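PDB 1SP3: cytochrome c, putative, which binds eight covalently attached c-type hemes and probably works as a respiratory oxidoreductase that reduces tetrathionate. Local coordinates for residues Ile237-Lys242 and Met283-Tyr288; Phe329-Gly334 and Glu393-Ile398; Asp361-Ala366 and Gly385-Ala390. All blocks are in the same frame, centred on the assembly; numbering follows the deposited sequence.

Contact 1 (Ile237-Lys242 and Met283-Tyr288)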
loop_
_atom_site.group_PDB
_atom_site.type_symbol
_atom_site.label_atom_id
_atom_site.label_comp_id
_atom_site.label_asym_id
_atom_site.label_seq_id
_atom_site.Cartn_x
_atom_site.Cartn_y
_atom_site.Cartn_z
ATOM N N ILE A 237 7.952 15.019 -6.832
ATOM C CA ILE A 237 8.017 14.454 -5.480
ATOM C C ILE A 237 9.465 14.134 -5.075
ATOM O O ILE A 237 9.862 12.957 -5.043
ATOM C CB ILE A 237 7.067 13.191 -5.360
ATOM C CG1 ILE A 237 5.724 13.339 -6.102
ATOM C CG2 ILE A 237 6.780 12.873 -3.847
ATOM C CD1 ILE A 237 4.844 12.024 -6.069
ATOM N N PRO A 238 10.289 15.156 -4.749
ATOM C CA PRO A 238 11.725 14.939 -4.435
ATOM C C PRO A 238 11.901 14.185 -3.133
ATOM O O PRO A 238 12.982 13.598 -2.938
ATOM C CB PRO A 238 12.297 16.356 -4.242
ATOM C CG PRO A 238 10.937 17.308 -4.006
ATOM C CD PRO A 238 9.882 16.583 -4.713
ATOM N N PHE A 239 10.894 14.182 -2.252
ATOM C CA PHE A 239 10.988 13.460 -0.962
ATOM C C PHE A 239 9.626 12.901 -0.531
ATOM O O PHE A 239 8.557 13.548 -0.766
ATOM C CB PHE A 239 11.494 14.365 0.165
ATOM C CG PHE A 239 12.918 14.910 -0.072
ATOM C CD1 PHE A 239 13.112 16.195 -0.623
ATOM C CD2 PHE A 239 14.040 14.120 0.224
ATOM C CE1 PHE A 239 14.447 16.734 -0.774
ATOM C CE2 PHE A 239 15.388 14.625 0.064
ATOM C CZ PHE A 239 15.589 15.952 -0.426
ATOM N N PHE A 240 9.669 11.732 0.125
ATOM C CA PHE A 240 8.550 11.252 0.889
ATOM C C PHE A 240 8.934 11.048 2.385
ATOM O O PHE A 240 10.090 11.297 2.806
ATOM C CB PHE A 240 8.017 10.010 0.199
ATOM C CG PHE A 240 8.942 8.838 0.267
ATOM C CD1 PHE A 240 8.867 7.958 1.320
ATOM C CD2 PHE A 240 9.828 8.559 -0.772
ATOM C CE1 PHE A 240 9.697 6.838 1.360
ATOM C CE2 PHE A 240 10.684 7.468 -0.731
ATOM C CZ PHE A 240 10.625 6.606 0.298
ATOM N N ALA A 241 7.984 10.581 3.198
ATOM C CA ALA A 241 8.178 10.525 4.660
ATOM C C ALA A 241 8.740 11.892 5.126
ATOM O O ALA A 241 9.718 11.990 5.820
ATOM C CB ALA A 241 9.143 9.372 5.057
ATOM N N LYS A 242 8.138 12.951 4.652
ATOM C CA LYS A 242 8.601 14.284 4.964
ATOM C C LYS A 242 8.481 14.614 6.433
ATOM O O LYS A 242 9.296 15.366 6.938
ATOM C CB LYS A 242 7.772 15.256 4.158
ATOM C CG LYS A 242 8.175 15.437 2.735
ATOM C CD LYS A 242 7.061 16.292 2.017
ATOM C CE LYS A 242 7.449 16.527 0.600
ATOM N NZ LYS A 242 6.500 17.418 -0.138
ATOM N N MET A 283 12.386 11.940 5.495
ATOM C CA MET A 283 12.815 12.806 4.421
ATOM C C MET A 283 13.591 11.994 3.330
ATOM O O MET A 283 14.813 12.201 3.092
ATOM C CB MET A 283 13.562 14.039 4.992
ATOM C CG MET A 283 13.513 15.255 4.049
ATOM S SD MET A 283 11.825 16.033 3.766
ATOM C CE MET A 283 12.457 17.262 2.691
ATOM N N VAL A 284 12.857 11.036 2.703
ATOM C CA VAL A 284 13.473 9.982 1.932
ATOM C C VAL A 284 13.416 10.273 0.434
ATOM O O VAL A 284 12.309 10.594 -0.118
ATOM C CB VAL A 284 12.798 8.623 2.232
ATOM C CG1 VAL A 284 13.581 7.483 1.634
ATOM C CG2 VAL A 284 12.722 8.393 3.763
ATOM N N LYS A 285 14.563 10.168 -0.222
ATOM C CA LYS A 285 14.552 10.212 -1.653
ATOM C C LYS A 285 14.041 8.900 -2.147
ATOM O O LYS A 285 14.374 7.789 -1.655
ATOM C CB LYS A 285 15.948 10.427 -2.208
ATOM C CG LYS A 285 16.569 11.772 -1.775
ATOM C CD LYS A 285 18.038 11.806 -2.165
ATOM C CE LYS A 285 18.601 13.226 -1.839
ATOM N NZ LYS A 285 20.100 13.249 -1.747
ATOM N N PRO A 286 13.206 9.005 -3.164
ATOM C CA PRO A 286 12.766 7.818 -3.895
ATOM C C PRO A 286 13.939 7.181 -4.659
ATOM O O PRO A 286 14.905 7.838 -4.920
ATOM C CB PRO A 286 11.757 8.387 -4.903
ATOM C CG PRO A 286 11.274 9.663 -4.323
ATOM C CD PRO A 286 12.512 10.235 -3.618
ATOM N N GLN A 287 13.816 5.898 -4.966
ATOM C CA GLN A 287 14.556 5.229 -6.069
ATOM C C GLN A 287 13.845 5.362 -7.390
ATOM O O GLN A 287 12.658 5.387 -7.434
ATOM C CB GLN A 287 14.566 3.713 -5.798
ATOM C CG GLN A 287 15.077 3.515 -4.451
ATOM C CD GLN A 287 16.471 3.257 -4.573
ATOM O OE1 GLN A 287 17.287 4.204 -4.510
ATOM N NE2 GLN A 287 16.798 1.998 -4.906
ATOM N N TYR A 288 14.586 5.425 -8.480
ATOM C CA TYR A 288 13.920 5.686 -9.780
ATOM C C TYR A 288 13.945 4.461 -10.656
ATOM O O TYR A 288 14.975 3.791 -10.726
ATOM C CB TYR A 288 14.601 6.865 -10.426
ATOM C CG TYR A 288 14.448 8.058 -9.457
ATOM C CD1 TYR A 288 15.491 8.437 -8.596
ATOM C CD2 TYR A 288 13.259 8.748 -9.377
ATOM C CE1 TYR A 288 15.357 9.499 -7.690
ATOM C CE2 TYR A 288 13.106 9.798 -8.506
ATOM C CZ TYR A 288 14.158 10.182 -7.700
ATOM O OH TYR A 288 13.943 11.167 -6.801
HETATM O O HOH W 1 11.664 12.218 -6.929
#
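A single antiparallel beta bridge, the hydrogen-bonded pair F240 and V284, ties the loop after helix 232-236 to the chain entering strand 287-291. F240 N gives its hydrogen to V284 O at 2.9 Å, and V284 N returns one to F240 O at 2.8 Å, nearly straight at 173°. One residue on, M283 N reaches A241 O at 2.7 Å. The side chains flank this bridge. F240 holds CG between its own N and carbonyl carbon (chi1 69°), which lays the ring against V284: CB sits over one face, 3.7 Å from the ring centroid, while V284 CG1 touches F240 CZ. P286 CA meets the same ring at its edge. The F239 ring takes M283 instead, in a Met-aromatic contact; the bend of M283 at chi2 (66°) sets CE over the face, 3.9 Å from the centroid, with SD oblique to it. R420 adds a cation-pi contact to F239, and the amine of K242 is bound by S403 and nearby carbonyls. Farther along, a water bridges the segments, donating to I237 O at 2.7 Å and accepting from Y288 OH at 2.5 Å.

Contact 2 (Phe329-Gly334 and Glu393-Ile398). With HEC (heme c), chain D.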
loop_
_atom_site.group_PDB
_atom_site.type_symbol
_atom_site.label_atom_id
_atom_site.label_comp_id
_atom_site.label_asym_id
_atom_site.label_seq_id
_atom_site.Cartn_x
_atom_site.Cartn_y
_atom_site.Cartn_z
ATOM N N PHE A 329 9.886 5.601 -6.637
ATOM C CA PHE A 329 9.415 4.469 -5.909
ATOM C C PHE A 329 9.977 4.452 -4.487
ATOM O O PHE A 329 11.138 4.837 -4.244
ATOM C CB PHE A 329 9.897 3.177 -6.598
ATOM C CG PHE A 329 9.187 2.878 -7.865
ATOM C CD1 PHE A 329 9.675 3.381 -9.095
ATOM C CD2 PHE A 329 8.011 2.123 -7.845
ATOM C CE1 PHE A 329 9.055 3.082 -10.248
ATOM C CE2 PHE A 329 7.334 1.845 -9.027
ATOM C CZ PHE A 329 7.873 2.351 -10.234
ATOM N N LYS A 330 9.170 3.948 -3.587
ATOM C CA LYS A 330 9.663 3.582 -2.296
ATOM C C LYS A 330 10.019 2.086 -2.291
ATOM O O LYS A 330 9.266 1.212 -2.839
ATOM C CB LYS A 330 8.664 3.896 -1.177
ATOM C CG LYS A 330 9.098 3.162 0.119
ATOM C CD LYS A 330 8.318 3.543 1.320
ATOM C CE LYS A 330 9.054 2.910 2.589
ATOM N NZ LYS A 330 8.072 2.215 3.424
ATOM N N VAL A 331 11.187 1.787 -1.735
ATOM C CA VAL A 331 11.696 0.417 -1.801
ATOM C C VAL A 331 11.972 -0.061 -0.372
ATOM O O VAL A 331 12.684 0.600 0.376
ATOM C CB VAL A 331 13.008 0.350 -2.596
ATOM C CG1 VAL A 331 13.632 -1.088 -2.536
ATOM C CG2 VAL A 331 12.786 0.868 -4.092
ATOM N N HIS A 332 11.346 -1.122 0.042
ATOM C CA HIS A 332 11.532 -1.612 1.409
ATOM C C HIS A 332 12.335 -2.954 1.316
ATOM O O HIS A 332 12.035 -3.737 0.417
ATOM C CB HIS A 332 10.175 -1.853 2.024
ATOM C CG HIS A 332 10.249 -2.409 3.412
ATOM N ND1 HIS A 332 9.793 -3.664 3.734
ATOM C CD2 HIS A 332 10.681 -1.856 4.576
ATOM C CE1 HIS A 332 9.919 -3.861 5.038
ATOM N NE2 HIS A 332 10.475 -2.784 5.569
ATOM N N THR A 333 13.401 -3.144 2.134
ATOM C CA THR A 333 14.144 -4.388 2.087
ATOM C C THR A 333 14.012 -5.153 3.390
ATOM O O THR A 333 13.522 -4.625 4.356
ATOM C CB THR A 333 15.591 -4.195 1.720
ATOM O OG1 THR A 333 16.205 -3.391 2.683
ATOM C CG2 THR A 333 15.747 -3.317 0.414
ATOM N N GLY A 334 14.358 -6.410 3.385
ATOM C CA GLY A 334 14.156 -7.203 4.578
ATOM C C GLY A 334 14.674 -8.575 4.387
ATOM O O GLY A 334 15.324 -8.829 3.356
ATOM N N GLU A 393 13.314 -7.509 -1.537
ATOM C CA GLU A 393 13.053 -6.096 -1.726
ATOM C C GLU A 393 11.684 -5.994 -2.304
ATOM O O GLU A 393 11.196 -6.935 -3.003
ATOM C CB GLU A 393 14.137 -5.416 -2.582
ATOM C CG GLU A 393 14.047 -5.514 -4.120
ATOM C CD GLU A 393 15.184 -4.711 -4.766
ATOM O OE1 GLU A 393 16.167 -4.427 -4.056
ATOM O OE2 GLU A 393 15.084 -4.298 -5.924
ATOM N N MET A 394 11.028 -4.868 -2.046
ATOM C CA MET A 394 9.677 -4.643 -2.566
ATOM C C MET A 394 9.504 -3.167 -2.970
ATOM O O MET A 394 9.988 -2.297 -2.281
ATOM C CB MET A 394 8.668 -4.988 -1.516
ATOM C CG MET A 394 7.226 -4.916 -2.084
ATOM S SD MET A 394 6.220 -6.123 -1.158
ATOM C CE MET A 394 4.507 -5.622 -1.853
ATOM N N TRP A 395 8.815 -2.921 -4.084
ATOM C CA TRP A 395 8.699 -1.608 -4.769
ATOM C C TRP A 395 7.280 -1.105 -4.665
ATOM O O TRP A 395 6.374 -1.877 -4.903
ATOM C CB TRP A 395 9.082 -1.716 -6.240
ATOM C CG TRP A 395 10.553 -1.952 -6.374
ATOM C CD1 TRP A 395 11.242 -3.054 -5.926
ATOM C CD2 TRP A 395 11.554 -1.029 -6.862
ATOM N NE1 TRP A 395 12.585 -2.892 -6.132
ATOM C CE2 TRP A 395 12.815 -1.675 -6.727
ATOM C CE3 TRP A 395 11.498 0.249 -7.452
ATOM C CZ2 TRP A 395 14.026 -1.073 -7.078
ATOM C CZ3 TRP A 395 12.681 0.840 -7.902
ATOM C CH2 TRP A 395 13.947 0.190 -7.685
ATOM N N TRP A 396 7.099 0.149 -4.242
ATOM C CA TRP A 396 5.785 0.783 -4.249
ATOM C C TRP A 396 5.968 2.121 -4.886
ATOM O O TRP A 396 6.933 2.823 -4.560
ATOM C CB TRP A 396 5.255 1.122 -2.833
ATOM C CG TRP A 396 4.799 -0.011 -2.046
ATOM C CD1 TRP A 396 3.524 -0.538 -1.958
ATOM C CD2 TRP A 396 5.617 -0.794 -1.223
ATOM N NE1 TRP A 396 3.524 -1.609 -1.085
ATOM C CE2 TRP A 396 4.806 -1.795 -0.640
ATOM C CE3 TRP A 396 6.974 -0.784 -0.943
ATOM C CZ2 TRP A 396 5.333 -2.791 0.195
ATOM C CZ3 TRP A 396 7.476 -1.716 -0.131
ATOM C CH2 TRP A 396 6.649 -2.718 0.467
ATOM N N ARG A 397 4.980 2.503 -5.689
ATOM C CA ARG A 397 4.973 3.770 -6.401
ATOM C C ARG A 397 4.808 4.913 -5.420
ATOM O O ARG A 397 4.042 4.796 -4.481
ATOM C CB ARG A 397 3.777 3.825 -7.344
ATOM C CG ARG A 397 3.912 2.785 -8.424
ATOM C CD ARG A 397 2.955 2.947 -9.513
ATOM N NE ARG A 397 3.138 4.321 -10.069
ATOM C CZ ARG A 397 2.216 4.932 -10.820
ATOM N NH1 ARG A 397 1.063 4.321 -11.095
ATOM N NH2 ARG A 397 2.429 6.159 -11.277
ATOM N N ILE A 398 5.402 6.043 -5.749
ATOM C CA ILE A 398 5.222 7.237 -4.982
ATOM C C ILE A 398 4.388 8.200 -5.838
ATOM O O ILE A 398 4.837 8.612 -6.864
ATOM C CB ILE A 398 6.611 7.865 -4.681
ATOM C CG1 ILE A 398 7.421 6.993 -3.686
ATOM C CG2 ILE A 398 6.420 9.225 -4.074
ATOM C CD1 ILE A 398 6.582 6.878 -2.344
HETATM FE FE HEC D . -2.266 -4.269 4.874
HETATM C CHA HEC D . -1.996 -3.713 1.415
HETATM C CHB HEC D . -0.719 -7.332 4.482
HETATM C CHC HEC D . -2.737 -4.975 8.187
HETATM C CHD HEC D . -3.628 -1.199 5.350
HETATM N NA HEC D . -1.444 -5.354 3.238
HETATM C C1A HEC D . -1.453 -4.933 1.898
HETATM C C2A HEC D . -0.800 -5.981 1.113
HETATM C C3A HEC D . -0.447 -6.999 1.951
HETATM C C4A HEC D . -0.854 -6.604 3.308
HETATM C CMA HEC D . 0.287 -8.338 1.508
HETATM C CAA HEC D . -0.538 -5.910 -0.440
HETATM C CBA HEC D . 0.953 -5.591 -0.732
HETATM C CGA HEC D . 1.423 -4.347 0.070
HETATM O O1A HEC D . 2.143 -4.541 1.094
HETATM O O2A HEC D . 1.091 -3.114 -0.214
HETATM N NB HEC D . -1.831 -5.829 6.128
HETATM C C1B HEC D . -1.223 -7.036 5.713
HETATM C C2B HEC D . -1.174 -7.950 6.831
HETATM C C3B HEC D . -1.709 -7.271 7.877
HETATM C C4B HEC D . -2.137 -5.944 7.421
HETATM C CMB HEC D . -0.547 -9.382 6.752
HETATM C CAB HEC D . -1.932 -7.757 9.332
HETATM C CBB HEC D . -1.037 -8.593 9.965
HETATM N NC HEC D . -3.043 -3.213 6.566
HETATM C C1C HEC D . -3.138 -3.713 7.829
HETATM C C2C HEC D . -3.703 -2.700 8.675
HETATM C C3C HEC D . -3.939 -1.598 7.881
HETATM C C4C HEC D . -3.532 -1.940 6.522
HETATM C CMC HEC D . -3.963 -2.945 10.193
HETATM C CAC HEC D . -4.548 -0.204 8.307
HETATM C CBC HEC D . -4.043 0.636 9.280
HETATM N ND HEC D . -2.719 -2.660 3.573
HETATM C C1D HEC D . -3.396 -1.555 4.039
HETATM C C2D HEC D . -3.764 -0.777 2.832
HETATM C C3D HEC D . -3.270 -1.541 1.597
HETATM C C4D HEC D . -2.629 -2.712 2.157
HETATM C CMD HEC D . -4.514 0.555 2.817
HETATM C CAD HEC D . -3.365 -1.112 0.079
HETATM C CBD HEC D . -2.103 -0.298 -0.228
HETATM C CGD HEC D . -2.119 0.398 -1.608
HETATM O O1D HEC D . -1.462 1.464 -1.658
HETATM O O2D HEC D . -2.702 -0.019 -2.693
#
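W395 and F329 both carry CG anti to the carbonyl carbon (chi1 near -70° in each), and these torsions bring the edge of the indole up to the face of the phenyl ring. The pair is an offset edge-to-face one, with planes at 66° and W395 CE3 only 3.4 Å from F329 CB. V331 packs on the indole as well: its CG2, likewise anti to the carbonyl carbon, stands over the centre of the six-membered ring, 3.4 Å from the centroid of W395 and almost exactly on the ring normal. Rotation of the indole is further fixed by E393, whose OE2 accepts from W395 NE1 at 2.9 Å; OE2 lies in the plane of the indole, while the N-H comes to it from above the carboxylate plane.

The backbones that carry these side chains are neighbouring antiparallel strands of the large mixed sheet, 325-339 and 387-397. K330 with W396 and H332 with M394 are the hydrogen-bonded pairs, each joined by two N-H to O bonds, of which K330 N to W396 O is 2.7 Å. Between them V331 and W395 form a non-hydrogen-bonded pair, and V331 CA approaches M394 O in a CA-H...O contact.

On the face that bears K330, H332, M394 and W396, the last two reach heme c #4. H332 CB meets the indole of W396 at its edge, M394 CG lies over one of its faces, and W396 NE1 donates to propionate O2A of the heme at 3.0 Å, almost straight at 175°. N61 and K153 also hydrogen-bond to this heme. M394 CE packs on heme CBA at 3.7 Å. R397 turns from the pair into a salt bridge with D205, while its CG rests 3.6 Å from F329 CE2.

Contact 3 (Asp361-Ala366 and Gly385-Ala390)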
loop_
_atom_site.group_PDB
_atom_site.type_symbol
_atom_site.label_atom_id
_atom_site.label_comp_id
_atom_site.label_asym_id
_atom_site.label_seq_id
_atom_site.Cartn_x
_atom_site.Cartn_y
_atom_site.Cartn_z
ATOM N N ASP A 361 7.927 -19.529 18.102
ATOM C CA ASP A 361 8.323 -20.773 17.493
ATOM C C ASP A 361 7.974 -20.708 16.013
ATOM O O ASP A 361 6.835 -20.925 15.616
ATOM C CB ASP A 361 7.536 -21.882 18.200
ATOM C CG ASP A 361 7.711 -23.231 17.601
ATOM O OD1 ASP A 361 8.208 -23.406 16.458
ATOM O OD2 ASP A 361 7.315 -24.236 18.247
ATOM N N TRP A 362 8.992 -20.481 15.204
ATOM C CA TRP A 362 8.803 -20.365 13.781
ATOM C C TRP A 362 8.273 -21.616 13.099
ATOM O O TRP A 362 7.582 -21.496 12.074
ATOM C CB TRP A 362 10.108 -19.924 13.093
ATOM C CG TRP A 362 10.378 -18.463 13.160
ATOM C CD1 TRP A 362 11.437 -17.854 13.752
ATOM C CD2 TRP A 362 9.570 -17.417 12.628
ATOM N NE1 TRP A 362 11.343 -16.487 13.640
ATOM C CE2 TRP A 362 10.219 -16.186 12.930
ATOM C CE3 TRP A 362 8.362 -17.382 11.912
ATOM C CZ2 TRP A 362 9.728 -14.947 12.506
ATOM C CZ3 TRP A 362 7.847 -16.122 11.520
ATOM C CH2 TRP A 362 8.538 -14.937 11.818
ATOM N N ASN A 363 8.611 -22.813 13.606
ATOM C CA ASN A 363 8.142 -24.047 12.942
ATOM C C ASN A 363 6.641 -24.144 13.073
ATOM O O ASN A 363 5.986 -24.469 12.162
ATOM C CB ASN A 363 8.766 -25.405 13.481
ATOM C CG ASN A 363 10.256 -25.592 13.132
ATOM O OD1 ASN A 363 11.146 -25.511 14.025
ATOM N ND2 ASN A 363 10.545 -25.918 11.868
ATOM N N LEU A 364 6.143 -23.949 14.281
ATOM C CA LEU A 364 4.716 -23.903 14.580
ATOM C C LEU A 364 4.029 -22.771 13.774
ATOM O O LEU A 364 2.980 -22.994 13.169
ATOM C CB LEU A 364 4.560 -23.572 16.064
ATOM C CG LEU A 364 3.359 -24.009 16.946
ATOM C CD1 LEU A 364 2.864 -22.934 17.935
ATOM C CD2 LEU A 364 2.195 -24.788 16.246
ATOM N N ALA A 365 4.592 -21.557 13.793
ATOM C CA ALA A 365 4.016 -20.460 12.986
ATOM C C ALA A 365 3.968 -20.824 11.490
ATOM O O ALA A 365 2.940 -20.668 10.833
ATOM C CB ALA A 365 4.709 -19.123 13.269
ATOM N N ALA A 366 5.038 -21.406 10.973
ATOM C CA ALA A 366 5.053 -21.899 9.586
ATOM C C ALA A 366 4.009 -22.945 9.285
ATOM O O ALA A 366 3.323 -22.881 8.233
ATOM C CB ALA A 366 6.446 -22.481 9.226
ATOM N N GLY A 385 8.821 -28.682 7.314
ATOM C CA GLY A 385 9.391 -28.868 8.619
ATOM C C GLY A 385 10.735 -28.199 8.803
ATOM O O GLY A 385 11.211 -28.187 9.875
ATOM N N GLU A 386 11.311 -27.635 7.753
ATOM C CA GLU A 386 12.591 -26.946 7.811
ATOM C C GLU A 386 12.441 -25.488 7.263
ATOM O O GLU A 386 11.921 -25.264 6.159
ATOM C CB GLU A 386 13.598 -27.681 6.922
ATOM C CG GLU A 386 14.333 -28.874 7.527
ATOM C CD GLU A 386 15.621 -29.154 6.744
ATOM O OE1 GLU A 386 16.691 -28.568 7.111
ATOM O OE2 GLU A 386 15.570 -29.916 5.736
ATOM N N TYR A 387 12.918 -24.521 8.014
ATOM C CA TYR A 387 12.814 -23.168 7.541
ATOM C C TYR A 387 14.159 -22.521 7.604
ATOM O O TYR A 387 15.071 -23.007 8.312
ATOM C CB TYR A 387 11.806 -22.381 8.339
ATOM C CG TYR A 387 12.238 -22.037 9.761
ATOM C CD1 TYR A 387 12.812 -20.784 10.051
ATOM C CD2 TYR A 387 12.036 -22.943 10.821
ATOM C CE1 TYR A 387 13.157 -20.439 11.336
ATOM C CE2 TYR A 387 12.384 -22.612 12.169
ATOM C CZ TYR A 387 12.975 -21.392 12.401
ATOM O OH TYR A 387 13.339 -21.009 13.668
ATOM N N ASP A 388 14.259 -21.404 6.869
ATOM C CA ASP A 388 15.375 -20.451 6.977
ATOM C C ASP A 388 14.869 -18.978 6.701
ATOM O O ASP A 388 13.618 -18.736 6.593
ATOM C CB ASP A 388 16.529 -20.942 6.100
ATOM C CG ASP A 388 17.834 -20.395 6.542
ATOM O OD1 ASP A 388 17.886 -19.418 7.364
ATOM O OD2 ASP A 388 18.872 -20.889 6.134
ATOM N N PHE A 389 15.790 -18.019 6.616
ATOM C CA PHE A 389 15.432 -16.634 6.270
ATOM C C PHE A 389 16.139 -16.172 4.968
ATOM O O PHE A 389 17.316 -16.448 4.783
ATOM C CB PHE A 389 15.732 -15.701 7.421
ATOM C CG PHE A 389 14.886 -15.946 8.641
ATOM C CD1 PHE A 389 15.314 -16.845 9.667
ATOM C CD2 PHE A 389 13.602 -15.334 8.753
ATOM C CE1 PHE A 389 14.511 -17.058 10.814
ATOM C CE2 PHE A 389 12.833 -15.520 9.881
ATOM C CZ PHE A 389 13.276 -16.439 10.911
ATOM N N ALA A 390 15.414 -15.531 4.067
ATOM C CA ALA A 390 16.023 -14.989 2.840
ATOM C C ALA A 390 15.731 -13.524 2.570
ATOM O O ALA A 390 14.662 -13.032 2.948
ATOM C CB ALA A 390 15.600 -15.820 1.623
HETATM O O HOH W 2 11.726 -20.934 16.388
#
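Aromatic contacts dominate where W362, in the first turn of helix 362-372, meets Y387 and F389 of strand 387-397, the three forming a cluster. The edge of F389 points at the face of W362 in an edge-to-face pair, its planes at 78°, and F389 CZ comes to 3.3 Å from W362 NE1. Y387 meets the same tryptophan differently. Its CG lies between its own N and carbonyl carbon (chi1 71°), a turn that swings the phenol ring face-on to W362 CB, a CH-pi contact of 3.7 Å to the centroid, whereas the two ring planes are inclined at 52°.

Polar groups contribute more lightly. The amide of N363 comes to the edge of the Y387 ring, ND2 standing 3.5 Å from CD2, its plane steeply inclined to the phenol; ND2 is hydrogen-bonded to Y383. A water accepts from W362 N at 3.0 Å and is 3.2 Å from Y387 OH, bridging helix and strand. Internal to the helix segment, D361 is the N-cap: its OD1 accepts from L364 N at 3.0 Å.

Helix and strand run about at right angles, their axes 10.0 Å apart at closest, and the aromatic side chains span that distance near the protein surface. I337 of strand 325-339 touches W362 and Y387, and Y356 stacks on W362, so the tryptophan, itself on helix 362-372, touches both the sheet and helix 356-359.

Overall arrangement
All three contacts reach the same mixed sheet, but at different depths. Contacts 1 and 2 are buried and adjoin, their centres 11 Å apart: Q287 O of the first lies 2.9 Å from F329 N of the second, a probable hydrogen bond, and F240 packs on K330. Contact 3 shares strand 387-397 with contact 2 and is nested within its chain loop, yet its centre is 25 Å away, at the surface. The chemistry follows place. Contact 2 is a regular strand ladder that also meets a heme, contact 1 a single bridge flanked by side chains, and contact 3 joins helix to strand through aromatic side chains and a bridging water rather than backbone pairing.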